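Local coordinates for protein serine protease pet (Escherichia coli, PDB 4OM9) that is a secreted autotransporter enterotoxin of enteroaggregative strains, a serine protease that probably cleaves the host cytoskeletal protein alpha-fodrin, at residues L45-A53 and Y213-W222; T457-Q468 and N480-Q491. One frame throughout, in Å; residues are numbered along the deposited sequence.

In the fold
The two contacts sit in different architectural parts of the passenger domain. Interaction 1 belongs to the protease portion, whose family is that of the immunoglobulin A1 proteases in the PA clan of chymotrypsin-like enzymes; it joins the loop between strands 40-41 and 60-63 to a hairpin of the antiparallel sheet containing strands 211-216 and 221-232. Interaction 2 lies in the beta-helix that follows along the chain, where strands 461-465 and 481-486, parallel neighbours with two short strands between them in sequence, pair. The contact centres are 41 Å apart and their nearest atoms about 26 Å, so they do not touch. Interaction 1 is anchored by aromatic side chains, interaction 2 mainly by a backbone ladder.

Interaction 1. Residues L45-A53 and Y213-W222; sequences LPVPDFSSA and YVFDNKEDKW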
loop_
_atom_site.group_PDB
_atom_site.type_symbol
_atom_site.label_atom_id
_atom_site.label_comp_id
_atom_site.label_asym_id
_atom_site.label_seq_id
_atom_site.Cartn_x
_atom_site.Cartn_y
_atom_site.Cartn_z
ATOM N N LEU A 45 -24.334 -2.814 -6.843
ATOM C CA LEU A 45 -24.473 -2.981 -5.398
ATOM C C LEU A 45 -23.088 -3.163 -4.803
ATOM O O LEU A 45 -22.162 -3.522 -5.522
ATOM C CB LEU A 45 -25.346 -4.191 -5.066
ATOM C CG LEU A 45 -26.788 -4.275 -5.578
ATOM C CD1 LEU A 45 -27.358 -5.627 -5.224
ATOM C CD2 LEU A 45 -27.664 -3.173 -5.003
ATOM N N PRO A 46 -22.930 -2.923 -3.489
ATOM C CA PRO A 46 -21.658 -3.315 -2.869
ATOM C C PRO A 46 -21.549 -4.827 -2.812
ATOM O O PRO A 46 -22.570 -5.496 -2.682
ATOM C CB PRO A 46 -21.742 -2.722 -1.457
ATOM C CG PRO A 46 -22.859 -1.725 -1.509
ATOM C CD PRO A 46 -23.816 -2.242 -2.532
ATOM N N VAL A 47 -20.340 -5.360 -2.923
ATOM C CA VAL A 47 -20.132 -6.786 -2.708
ATOM C C VAL A 47 -20.472 -7.133 -1.266
ATOM O O VAL A 47 -20.076 -6.425 -0.344
ATOM C CB VAL A 47 -18.676 -7.210 -3.019
ATOM C CG1 VAL A 47 -18.452 -8.683 -2.723
ATOM C CG2 VAL A 47 -18.340 -6.903 -4.472
ATOM N N PRO A 48 -21.216 -8.222 -1.063
ATOM C CA PRO A 48 -21.518 -8.657 0.310
ATOM C C PRO A 48 -20.262 -9.005 1.090
ATOM O O PRO A 48 -19.210 -9.264 0.497
ATOM C CB PRO A 48 -22.380 -9.911 0.112
ATOM C CG PRO A 48 -22.925 -9.786 -1.301
ATOM C CD PRO A 48 -21.855 -9.071 -2.082
ATOM N N ASP A 49 -20.368 -8.996 2.414
ATOM C CA ASP A 49 -19.358 -9.608 3.256
ATOM C C ASP A 49 -19.832 -11.026 3.525
ATOM O O ASP A 49 -20.827 -11.246 4.221
ATOM C CB ASP A 49 -19.159 -8.819 4.557
ATOM C CG ASP A 49 -18.053 -9.398 5.446
ATOM O OD1 ASP A 49 -17.875 -10.634 5.495
ATOM O OD2 ASP A 49 -17.355 -8.603 6.112
ATOM N N PHE A 50 -19.125 -11.992 2.969
ATOM C CA PHE A 50 -19.486 -13.382 3.179
ATOM C C PHE A 50 -18.826 -14.062 4.390
ATOM O O PHE A 50 -18.849 -15.295 4.493
ATOM C CB PHE A 50 -19.160 -14.186 1.935
ATOM C CG PHE A 50 -19.918 -13.748 0.727
ATOM C CD1 PHE A 50 -21.306 -13.794 0.715
ATOM C CD2 PHE A 50 -19.244 -13.296 -0.411
ATOM C CE1 PHE A 50 -22.009 -13.397 -0.400
ATOM C CE2 PHE A 50 -19.950 -12.910 -1.540
ATOM C CZ PHE A 50 -21.330 -12.958 -1.540
ATOM N N SER A 51 -18.260 -13.300 5.315
ATOM C CA SER A 51 -17.542 -13.960 6.409
ATOM C C SER A 51 -18.464 -14.616 7.465
ATOM O O SER A 51 -17.979 -15.335 8.312
ATOM C CB SER A 51 -16.581 -12.986 7.088
ATOM O OG SER A 51 -17.246 -11.815 7.514
ATOM N N SER A 52 -19.779 -14.427 7.390
ATOM C CA SER A 52 -20.689 -15.131 8.323
ATOM C C SER A 52 -20.949 -16.592 7.913
ATOM O O SER A 52 -21.482 -17.397 8.701
ATOM C CB SER A 52 -22.016 -14.388 8.442
ATOM O OG SER A 52 -21.801 -13.032 8.786
ATOM N N ALA A 53 -20.559 -16.939 6.690
ATOM C CA ALA A 53 -20.674 -18.311 6.199
ATOM C C ALA A 53 -19.702 -19.247 6.922
ATOM O O ALA A 53 -18.564 -18.869 7.207
ATOM C CB ALA A 53 -20.428 -18.366 4.668
ATOM N N TYR A 213 -28.496 -14.197 0.246
ATOM C CA TYR A 213 -28.432 -12.800 0.663
ATOM C C TYR A 213 -29.180 -11.875 -0.272
ATOM O O TYR A 213 -29.279 -12.107 -1.477
ATOM C CB TYR A 213 -26.976 -12.317 0.773
ATOM C CG TYR A 213 -26.169 -13.003 1.847
ATOM C CD1 TYR A 213 -25.574 -14.238 1.603
ATOM C CD2 TYR A 213 -25.979 -12.412 3.098
ATOM C CE1 TYR A 213 -24.827 -14.875 2.580
ATOM C CE2 TYR A 213 -25.226 -13.042 4.084
ATOM C CZ TYR A 213 -24.662 -14.277 3.813
ATOM O OH TYR A 213 -23.919 -14.948 4.753
ATOM N N VAL A 214 -29.658 -10.782 0.283
ATOM C CA VAL A 214 -30.483 -9.888 -0.480
ATOM C C VAL A 214 -30.262 -8.497 0.115
ATOM O O VAL A 214 -29.894 -8.384 1.275
ATOM C CB VAL A 214 -31.937 -10.416 -0.449
ATOM C CG1 VAL A 214 -32.904 -9.417 0.099
ATOM C CG2 VAL A 214 -32.336 -10.955 -1.807
ATOM N N PHE A 215 -30.385 -7.443 -0.680
ATOM C CA PHE A 215 -29.848 -6.148 -0.271
ATOM C C PHE A 215 -30.922 -5.094 -0.054
ATOM O O PHE A 215 -31.662 -4.734 -0.975
ATOM C CB PHE A 215 -28.832 -5.668 -1.309
ATOM C CG PHE A 215 -28.221 -4.321 -1.006
ATOM C CD1 PHE A 215 -27.128 -4.209 -0.155
ATOM C CD2 PHE A 215 -28.716 -3.171 -1.605
ATOM C CE1 PHE A 215 -26.552 -2.973 0.114
ATOM C CE2 PHE A 215 -28.147 -1.931 -1.348
ATOM C CZ PHE A 215 -27.054 -1.834 -0.476
ATOM N N ASP A 216 -30.979 -4.598 1.174
ATOM C CA ASP A 216 -31.951 -3.603 1.614
ATOM C C ASP A 216 -31.617 -2.226 1.045
ATOM O O ASP A 216 -30.553 -1.677 1.340
ATOM C CB ASP A 216 -31.970 -3.583 3.148
ATOM C CG ASP A 216 -33.058 -2.689 3.745
ATOM O OD1 ASP A 216 -33.360 -1.605 3.189
ATOM O OD2 ASP A 216 -33.588 -3.076 4.817
ATOM N N ASN A 217 -32.536 -1.692 0.235
ATOM C CA ASN A 217 -32.437 -0.383 -0.448
ATOM C C ASN A 217 -32.280 0.835 0.433
ATOM O O ASN A 217 -31.633 1.805 0.052
ATOM C CB ASN A 217 -33.700 -0.127 -1.291
ATOM C CG ASN A 217 -33.541 -0.551 -2.709
ATOM O OD1 ASN A 217 -32.451 -0.448 -3.277
ATOM N ND2 ASN A 217 -34.623 -1.037 -3.304
ATOM N N LYS A 218 -32.956 0.808 1.576
ATOM C CA LYS A 218 -33.108 1.994 2.402
ATOM C C LYS A 218 -32.091 2.000 3.521
ATOM O O LYS A 218 -31.696 3.053 4.010
ATOM C CB LYS A 218 -34.519 2.061 2.979
ATOM C CG LYS A 218 -35.622 1.951 1.943
ATOM C CD LYS A 218 -35.543 3.066 0.920
ATOM C CE LYS A 218 -36.810 3.135 0.086
ATOM N NZ LYS A 218 -37.060 1.878 -0.667
ATOM N N GLU A 219 -31.678 0.809 3.934
ATOM C CA GLU A 219 -30.729 0.671 5.024
ATOM C C GLU A 219 -29.331 0.453 4.475
ATOM O O GLU A 219 -28.361 0.476 5.221
ATOM C CB GLU A 219 -31.134 -0.482 5.940
ATOM C CG GLU A 219 -32.572 -0.416 6.434
ATOM C CD GLU A 219 -32.775 0.570 7.579
ATOM O OE1 GLU A 219 -32.326 1.729 7.474
ATOM O OE2 GLU A 219 -33.396 0.180 8.592
ATOM N N ASP A 220 -29.250 0.250 3.161
ATOM C CA ASP A 220 -27.986 0.029 2.464
ATOM C C ASP A 220 -27.152 -1.049 3.155
ATOM O O ASP A 220 -26.057 -0.792 3.660
ATOM C CB ASP A 220 -27.211 1.341 2.352
ATOM C CG ASP A 220 -28.049 2.453 1.732
ATOM O OD1 ASP A 220 -28.265 2.435 0.494
ATOM O OD2 ASP A 220 -28.502 3.340 2.493
ATOM N N LYS A 221 -27.697 -2.261 3.177
ATOM C CA LYS A 221 -27.040 -3.382 3.827
ATOM C C LYS A 221 -27.509 -4.720 3.278
ATOM O O LYS A 221 -28.670 -4.888 2.928
ATOM C CB LYS A 221 -27.291 -3.336 5.332
ATOM C CG LYS A 221 -28.768 -3.335 5.705
ATOM C CD LYS A 221 -28.962 -3.627 7.183
ATOM C CE LYS A 221 -30.443 -3.756 7.536
ATOM N NZ LYS A 221 -30.624 -4.097 8.978
ATOM N N TRP A 222 -26.597 -5.680 3.226
ATOM C CA TRP A 222 -26.955 -7.046 2.875
ATOM C C TRP A 222 -27.625 -7.778 4.041
ATOM O O TRP A 222 -27.198 -7.699 5.202
ATOM C CB TRP A 222 -25.723 -7.817 2.408
ATOM C CG TRP A 222 -25.265 -7.358 1.069
ATOM C CD1 TRP A 222 -24.305 -6.439 0.810
ATOM C CD2 TRP A 222 -25.779 -7.775 -0.193
ATOM N NE1 TRP A 222 -24.166 -6.264 -0.544
ATOM C CE2 TRP A 222 -25.065 -7.074 -1.187
ATOM C CE3 TRP A 222 -26.773 -8.683 -0.585
ATOM C CZ2 TRP A 222 -25.310 -7.241 -2.549
ATOM C CZ3 TRP A 222 -27.017 -8.853 -1.931
ATOM C CH2 TRP A 222 -26.283 -8.134 -2.904
HETATM O O HOH W 1 -21.734 -13.349 5.606
#
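Pro48 lies over the indole of Trp222, its CG above the centre of the six-membered ring and 3.6 Å from the centroid, a CH-pi contact. Phe215 CD1 lies against the opposite face, offset toward the rim, which leaves the tryptophan between a proline and a phenylalanine. At the indole edge, Trp222 NE1 donates to Pro46 O at 2.8 Å. The oxygen is near the ring plane, but the bond is bent (138° at the hydrogen) and the donor stands above the carbonyl plane. Loop 45-53 thus packs on the hairpin of strands 213-216 and 221-222, which has a G1 beta bulge where Asp220 and Lys221 both face Asp216, within the IgA1-protease-family domain.

Leu45, its CG beside the backbone N, divides its branches between two rings: CD1 meets Trp222 CH2 at 3.6 Å, while CD2 reaches Phe215 CD2, also at 3.6 Å. Phe215 has CG anti to its backbone N (chi1 179°), which carries the ring to Leu45 and to Pro46 CD.

Farther along, the edge of Phe50 is directed at the face of Tyr213 in a T-shaped pair, centroids 5.8 Å apart. The tyrosine hydroxyl continues to a water 2.8 Å from Tyr213 OH; this water donates to Asp49 O and accepts from Ser52 N, tying the ring to the type I turn Phe50-Ala53. Phe148 of strand 143-151 packs against Pro48, Phe50 and Trp222.

The chemistry is that of a mostly apolar, buried seam: the indole N-H is satisfied by a proline carbonyl, and the bridging water links the tyrosine hydroxyl to the loop's backbone.

Interaction 2. Residues T457-Q468 and N480-Q491; sequences TTKESVLSVNNQ and NVRLEHHLDTKQ
Ser461-Val465 and Val481-Glu484 pair as neighbouring parallel strands of the passenger beta-helix, strand 461-465 lying between 438-440 and 481-486. Five backbone bonds form the ladder. Ser461 N donates to Asn480 O, which also accepts from Asn454 ND2, and Arg482 N to Ser461 O; Leu463 N reaches Arg482 O at 2.6 Å, Glu484 N donates to Leu463 O, and Val465 N ends on Glu484 O at 3.0 Å. CA-H groups also approach carbonyl oxygens.

On the buried face, Leu463 and Leu483 lie side by side, with Leu463 CG 3.9 Å from Leu483 CD1. Val462, Ser464, Arg482 and Glu484 occupy the other face. There Arg482 NE forms a salt bridge with Glu484 OE2 within its own strand, and Val462 CG1 packs 3.6 Å from Glu484 CD. The other carboxylate oxygen, Glu484 OE1, accepts from a water that also bonds Ser464 OG.

At the start of the pairing, Asn480 OD1 and Glu460 OE2 both accept from Asn505 ND2, and Asn480 ND2 donates to Asn456 O. Past the ladder, both ring nitrogens of His485 are bonded, NE2 with Ala494 O; with CG anti to the backbone N (chi1 -180°), the ring turns its edge to the neighbouring strand, and ND1 donates to Val465 O at 2.7 Å. Asn467 ND2 bonds Asn469 O, but buried Asn467 OD1 has no polar partner in the model and sits 3.2 Å from His485 CE1.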
loop_
_atom_site.group_PDB
_atom_site.type_symbol
_atom_site.label_atom_id
_atom_site.label_comp_id
_atom_site.label_asym_id
_atom_site.label_seq_id
_atom_site.Cartn_x
_atom_site.Cartn_y
_atom_site.Cartn_z
ATOM N N THR A 457 -0.299 9.286 23.883
ATOM C CA THR A 457 0.301 10.373 23.124
ATOM C C THR A 457 1.490 11.012 23.835
ATOM O O THR A 457 2.099 11.937 23.302
ATOM C CB THR A 457 -0.735 11.486 22.806
ATOM O OG1 THR A 457 -1.117 12.159 24.011
ATOM C CG2 THR A 457 -1.972 10.902 22.151
ATOM N N THR A 458 1.828 10.528 25.025
ATOM C CA THR A 458 2.849 11.200 25.818
ATOM C C THR A 458 4.053 10.313 26.100
ATOM O O THR A 458 5.070 10.781 26.586
ATOM C CB THR A 458 2.279 11.695 27.163
ATOM O OG1 THR A 458 1.692 10.596 27.870
ATOM C CG2 THR A 458 1.232 12.778 26.940
ATOM N N LYS A 459 3.919 9.028 25.812
ATOM C CA LYS A 459 5.018 8.094 25.984
ATOM C C LYS A 459 5.077 7.188 24.765
ATOM O O LYS A 459 4.172 6.390 24.513
ATOM C CB LYS A 459 4.855 7.273 27.258
ATOM C CG LYS A 459 5.899 6.184 27.432
ATOM C CD LYS A 459 5.794 5.543 28.834
ATOM C CE LYS A 459 7.025 4.669 29.143
ATOM N NZ LYS A 459 8.293 5.257 28.557
ATOM N N GLU A 460 6.147 7.334 23.999
ATOM C CA GLU A 460 6.253 6.644 22.728
ATOM C C GLU A 460 6.598 5.187 22.963
ATOM O O GLU A 460 7.354 4.868 23.886
ATOM C CB GLU A 460 7.294 7.332 21.832
ATOM C CG GLU A 460 8.159 6.399 21.037
ATOM C CD GLU A 460 9.137 7.160 20.159
ATOM O OE1 GLU A 460 10.328 7.280 20.544
ATOM O OE2 GLU A 460 8.710 7.653 19.094
ATOM N N SER A 461 6.022 4.318 22.134
ATOM C CA SER A 461 6.246 2.885 22.203
ATOM C C SER A 461 7.272 2.454 21.177
ATOM O O SER A 461 7.129 2.736 19.984
ATOM C CB SER A 461 4.940 2.108 21.967
ATOM O OG SER A 461 4.079 2.113 23.100
ATOM N N VAL A 462 8.303 1.752 21.627
ATOM C CA VAL A 462 9.267 1.205 20.684
ATOM C C VAL A 462 8.816 -0.181 20.287
ATOM O O VAL A 462 8.682 -1.069 21.134
ATOM C CB VAL A 462 10.686 1.119 21.252
ATOM C CG1 VAL A 462 11.622 0.516 20.206
ATOM C CG2 VAL A 462 11.169 2.478 21.693
ATOM N N LEU A 463 8.559 -0.356 18.995
ATOM C CA LEU A 463 8.241 -1.665 18.455
ATOM C C LEU A 463 9.482 -2.262 17.778
ATOM O O LEU A 463 9.956 -1.752 16.765
ATOM C CB LEU A 463 7.075 -1.556 17.483
ATOM C CG LEU A 463 6.817 -2.747 16.564
ATOM C CD1 LEU A 463 6.414 -3.955 17.387
ATOM C CD2 LEU A 463 5.740 -2.408 15.556
ATOM N N SER A 464 10.015 -3.332 18.354
ATOM C CA SER A 464 11.199 -3.975 17.813
ATOM C C SER A 464 10.831 -5.260 17.064
ATOM O O SER A 464 10.096 -6.121 17.579
ATOM C CB SER A 464 12.203 -4.277 18.939
ATOM O OG SER A 464 12.546 -3.101 19.674
ATOM N N VAL A 465 11.321 -5.390 15.836
ATOM C CA VAL A 465 11.124 -6.616 15.077
ATOM C C VAL A 465 12.471 -7.087 14.623
ATOM O O VAL A 465 13.099 -6.438 13.793
ATOM C CB VAL A 465 10.228 -6.420 13.848
ATOM C CG1 VAL A 465 9.990 -7.759 13.162
ATOM C CG2 VAL A 465 8.930 -5.740 14.237
ATOM N N ASN A 466 12.938 -8.198 15.171
ATOM C CA ASN A 466 14.318 -8.596 14.927
ATOM C C ASN A 466 14.448 -9.993 14.350
ATOM O O ASN A 466 15.301 -10.762 14.751
ATOM C CB ASN A 466 15.151 -8.461 16.212
ATOM C CG ASN A 466 14.589 -9.234 17.351
ATOM O OD1 ASN A 466 13.598 -9.955 17.186
ATOM N ND2 ASN A 466 15.211 -9.111 18.534
ATOM N N ASN A 467 13.600 -10.302 13.382
ATOM C CA ASN A 467 13.797 -11.479 12.553
ATOM C C ASN A 467 15.213 -11.582 11.959
ATOM O O ASN A 467 15.842 -10.571 11.590
ATOM C CB ASN A 467 12.778 -11.477 11.427
ATOM C CG ASN A 467 12.832 -10.210 10.620
ATOM O OD1 ASN A 467 12.540 -9.129 11.135
ATOM N ND2 ASN A 467 13.208 -10.328 9.338
ATOM N N GLN A 468 15.702 -12.813 11.857
ATOM C CA GLN A 468 17.031 -13.072 11.325
ATOM C C GLN A 468 16.950 -13.655 9.916
ATOM O O GLN A 468 17.964 -13.839 9.236
ATOM C CB GLN A 468 17.794 -14.013 12.251
ATOM C CG GLN A 468 17.964 -13.473 13.665
ATOM C CD GLN A 468 18.823 -14.377 14.535
ATOM O OE1 GLN A 468 18.313 -15.123 15.371
ATOM N NE2 GLN A 468 20.137 -14.317 14.337
ATOM N N ASN A 480 1.596 6.478 18.097
ATOM C CA ASN A 480 2.820 6.988 18.702
ATOM C C ASN A 480 3.875 5.900 18.874
ATOM O O ASN A 480 4.199 5.506 19.993
ATOM C CB ASN A 480 2.492 7.638 20.049
ATOM C CG ASN A 480 3.677 8.374 20.652
ATOM O OD1 ASN A 480 4.612 8.748 19.948
ATOM N ND2 ASN A 480 3.640 8.586 21.968
ATOM N N VAL A 481 4.419 5.438 17.751
ATOM C CA VAL A 481 5.305 4.284 17.734
ATOM C C VAL A 481 6.671 4.616 17.093
ATOM O O VAL A 481 6.773 5.471 16.213
ATOM C CB VAL A 481 4.642 3.112 16.972
ATOM C CG1 VAL A 481 5.553 1.911 16.883
ATOM C CG2 VAL A 481 3.280 2.721 17.613
ATOM N N ARG A 482 7.718 3.950 17.552
ATOM C CA ARG A 482 8.983 3.948 16.839
ATOM C C ARG A 482 9.290 2.507 16.504
ATOM O O ARG A 482 9.108 1.627 17.353
ATOM C CB ARG A 482 10.102 4.575 17.667
ATOM C CG ARG A 482 11.497 4.150 17.276
ATOM C CD ARG A 482 12.499 4.768 18.241
ATOM N NE ARG A 482 13.859 4.271 18.056
ATOM C CZ ARG A 482 14.794 4.881 17.334
ATOM N NH1 ARG A 482 14.524 6.017 16.698
ATOM N NH2 ARG A 482 16.008 4.353 17.251
ATOM N N LEU A 483 9.722 2.268 15.264
ATOM C CA LEU A 483 9.987 0.917 14.780
ATOM C C LEU A 483 11.471 0.672 14.626
ATOM O O LEU A 483 12.141 1.457 13.967
ATOM C CB LEU A 483 9.304 0.690 13.442
ATOM C CG LEU A 483 9.597 -0.628 12.720
ATOM C CD1 LEU A 483 9.147 -1.807 13.531
ATOM C CD2 LEU A 483 8.881 -0.660 11.405
ATOM N N GLU A 484 11.971 -0.422 15.203
ATOM C CA GLU A 484 13.384 -0.755 15.124
ATOM C C GLU A 484 13.636 -2.155 14.591
ATOM O O GLU A 484 13.084 -3.119 15.082
ATOM C CB GLU A 484 14.056 -0.605 16.503
ATOM C CG GLU A 484 13.973 0.794 17.058
ATOM C CD GLU A 484 14.707 0.974 18.366
ATOM O OE1 GLU A 484 15.263 -0.013 18.889
ATOM O OE2 GLU A 484 14.723 2.116 18.880
ATOM N N HIS A 485 14.503 -2.274 13.598
ATOM C CA HIS A 485 14.943 -3.584 13.126
ATOM C C HIS A 485 16.466 -3.674 13.365
ATOM O O HIS A 485 17.240 -3.475 12.446
ATOM C CB HIS A 485 14.557 -3.749 11.651
ATOM C CG HIS A 485 14.947 -5.055 11.036
ATOM N ND1 HIS A 485 14.730 -6.270 11.647
ATOM C CD2 HIS A 485 15.501 -5.339 9.835
ATOM C CE1 HIS A 485 15.145 -7.242 10.859
ATOM N NE2 HIS A 485 15.617 -6.705 9.751
ATOM N N HIS A 486 16.873 -3.925 14.618
ATOM C CA HIS A 486 18.285 -3.956 15.031
ATOM C C HIS A 486 18.812 -5.366 15.279
ATOM O O HIS A 486 18.191 -6.166 15.988
ATOM C CB HIS A 486 18.495 -3.156 16.311
ATOM C CG HIS A 486 18.130 -1.709 16.205
ATOM N ND1 HIS A 486 18.210 -0.853 17.274
ATOM C CD2 HIS A 486 17.695 -0.975 15.149
ATOM C CE1 HIS A 486 17.847 0.366 16.888
ATOM N NE2 HIS A 486 17.527 0.315 15.609
ATOM N N LEU A 487 19.971 -5.672 14.718
ATOM C CA LEU A 487 20.644 -6.919 15.053
ATOM C C LEU A 487 22.060 -6.610 15.511
ATOM O O LEU A 487 22.612 -5.571 15.152
ATOM C CB LEU A 487 20.630 -7.884 13.874
ATOM C CG LEU A 487 19.295 -8.629 13.768
ATOM C CD1 LEU A 487 19.237 -9.475 12.536
ATOM C CD2 LEU A 487 19.133 -9.503 14.990
ATOM N N ASP A 488 22.627 -7.501 16.324
ATOM C CA ASP A 488 23.925 -7.274 16.961
ATOM C C ASP A 488 25.085 -7.394 15.992
ATOM O O ASP A 488 26.141 -6.786 16.180
ATOM C CB ASP A 488 24.134 -8.262 18.112
ATOM C CG ASP A 488 23.448 -7.823 19.383
ATOM O OD1 ASP A 488 23.019 -6.652 19.446
ATOM O OD2 ASP A 488 23.351 -8.641 20.327
ATOM N N THR A 489 24.875 -8.212 14.972
ATOM C CA THR A 489 25.873 -8.485 13.956
ATOM C C THR A 489 25.257 -8.308 12.559
ATOM O O THR A 489 24.083 -8.637 12.330
ATOM C CB THR A 489 26.456 -9.904 14.153
ATOM O OG1 THR A 489 27.775 -9.797 14.704
ATOM C CG2 THR A 489 26.529 -10.680 12.859
ATOM N N LYS A 490 26.048 -7.748 11.649
ATOM C CA LYS A 490 25.630 -7.516 10.278
ATOM C C LYS A 490 25.151 -8.813 9.640
ATOM O O LYS A 490 25.926 -9.761 9.509
ATOM C CB LYS A 490 26.794 -6.918 9.472
ATOM C CG LYS A 490 26.439 -6.399 8.090
ATOM C CD LYS A 490 27.722 -5.991 7.358
ATOM C CE LYS A 490 27.436 -5.148 6.127
ATOM N NZ LYS A 490 26.184 -5.537 5.427
ATOM N N GLN A 491 23.870 -8.845 9.268
ATOM C CA GLN A 491 23.228 -10.035 8.701
ATOM C C GLN A 491 22.385 -9.654 7.476
ATOM O O GLN A 491 21.273 -9.143 7.609
ATOM C CB GLN A 491 22.347 -10.744 9.754
ATOM C CG GLN A 491 23.123 -11.405 10.880
ATOM C CD GLN A 491 22.240 -11.776 12.072
ATOM O OE1 GLN A 491 21.126 -12.277 11.905
ATOM N NE2 GLN A 491 22.739 -11.523 13.284
HETATM O O HOH W 2 15.439 -2.881 18.968
#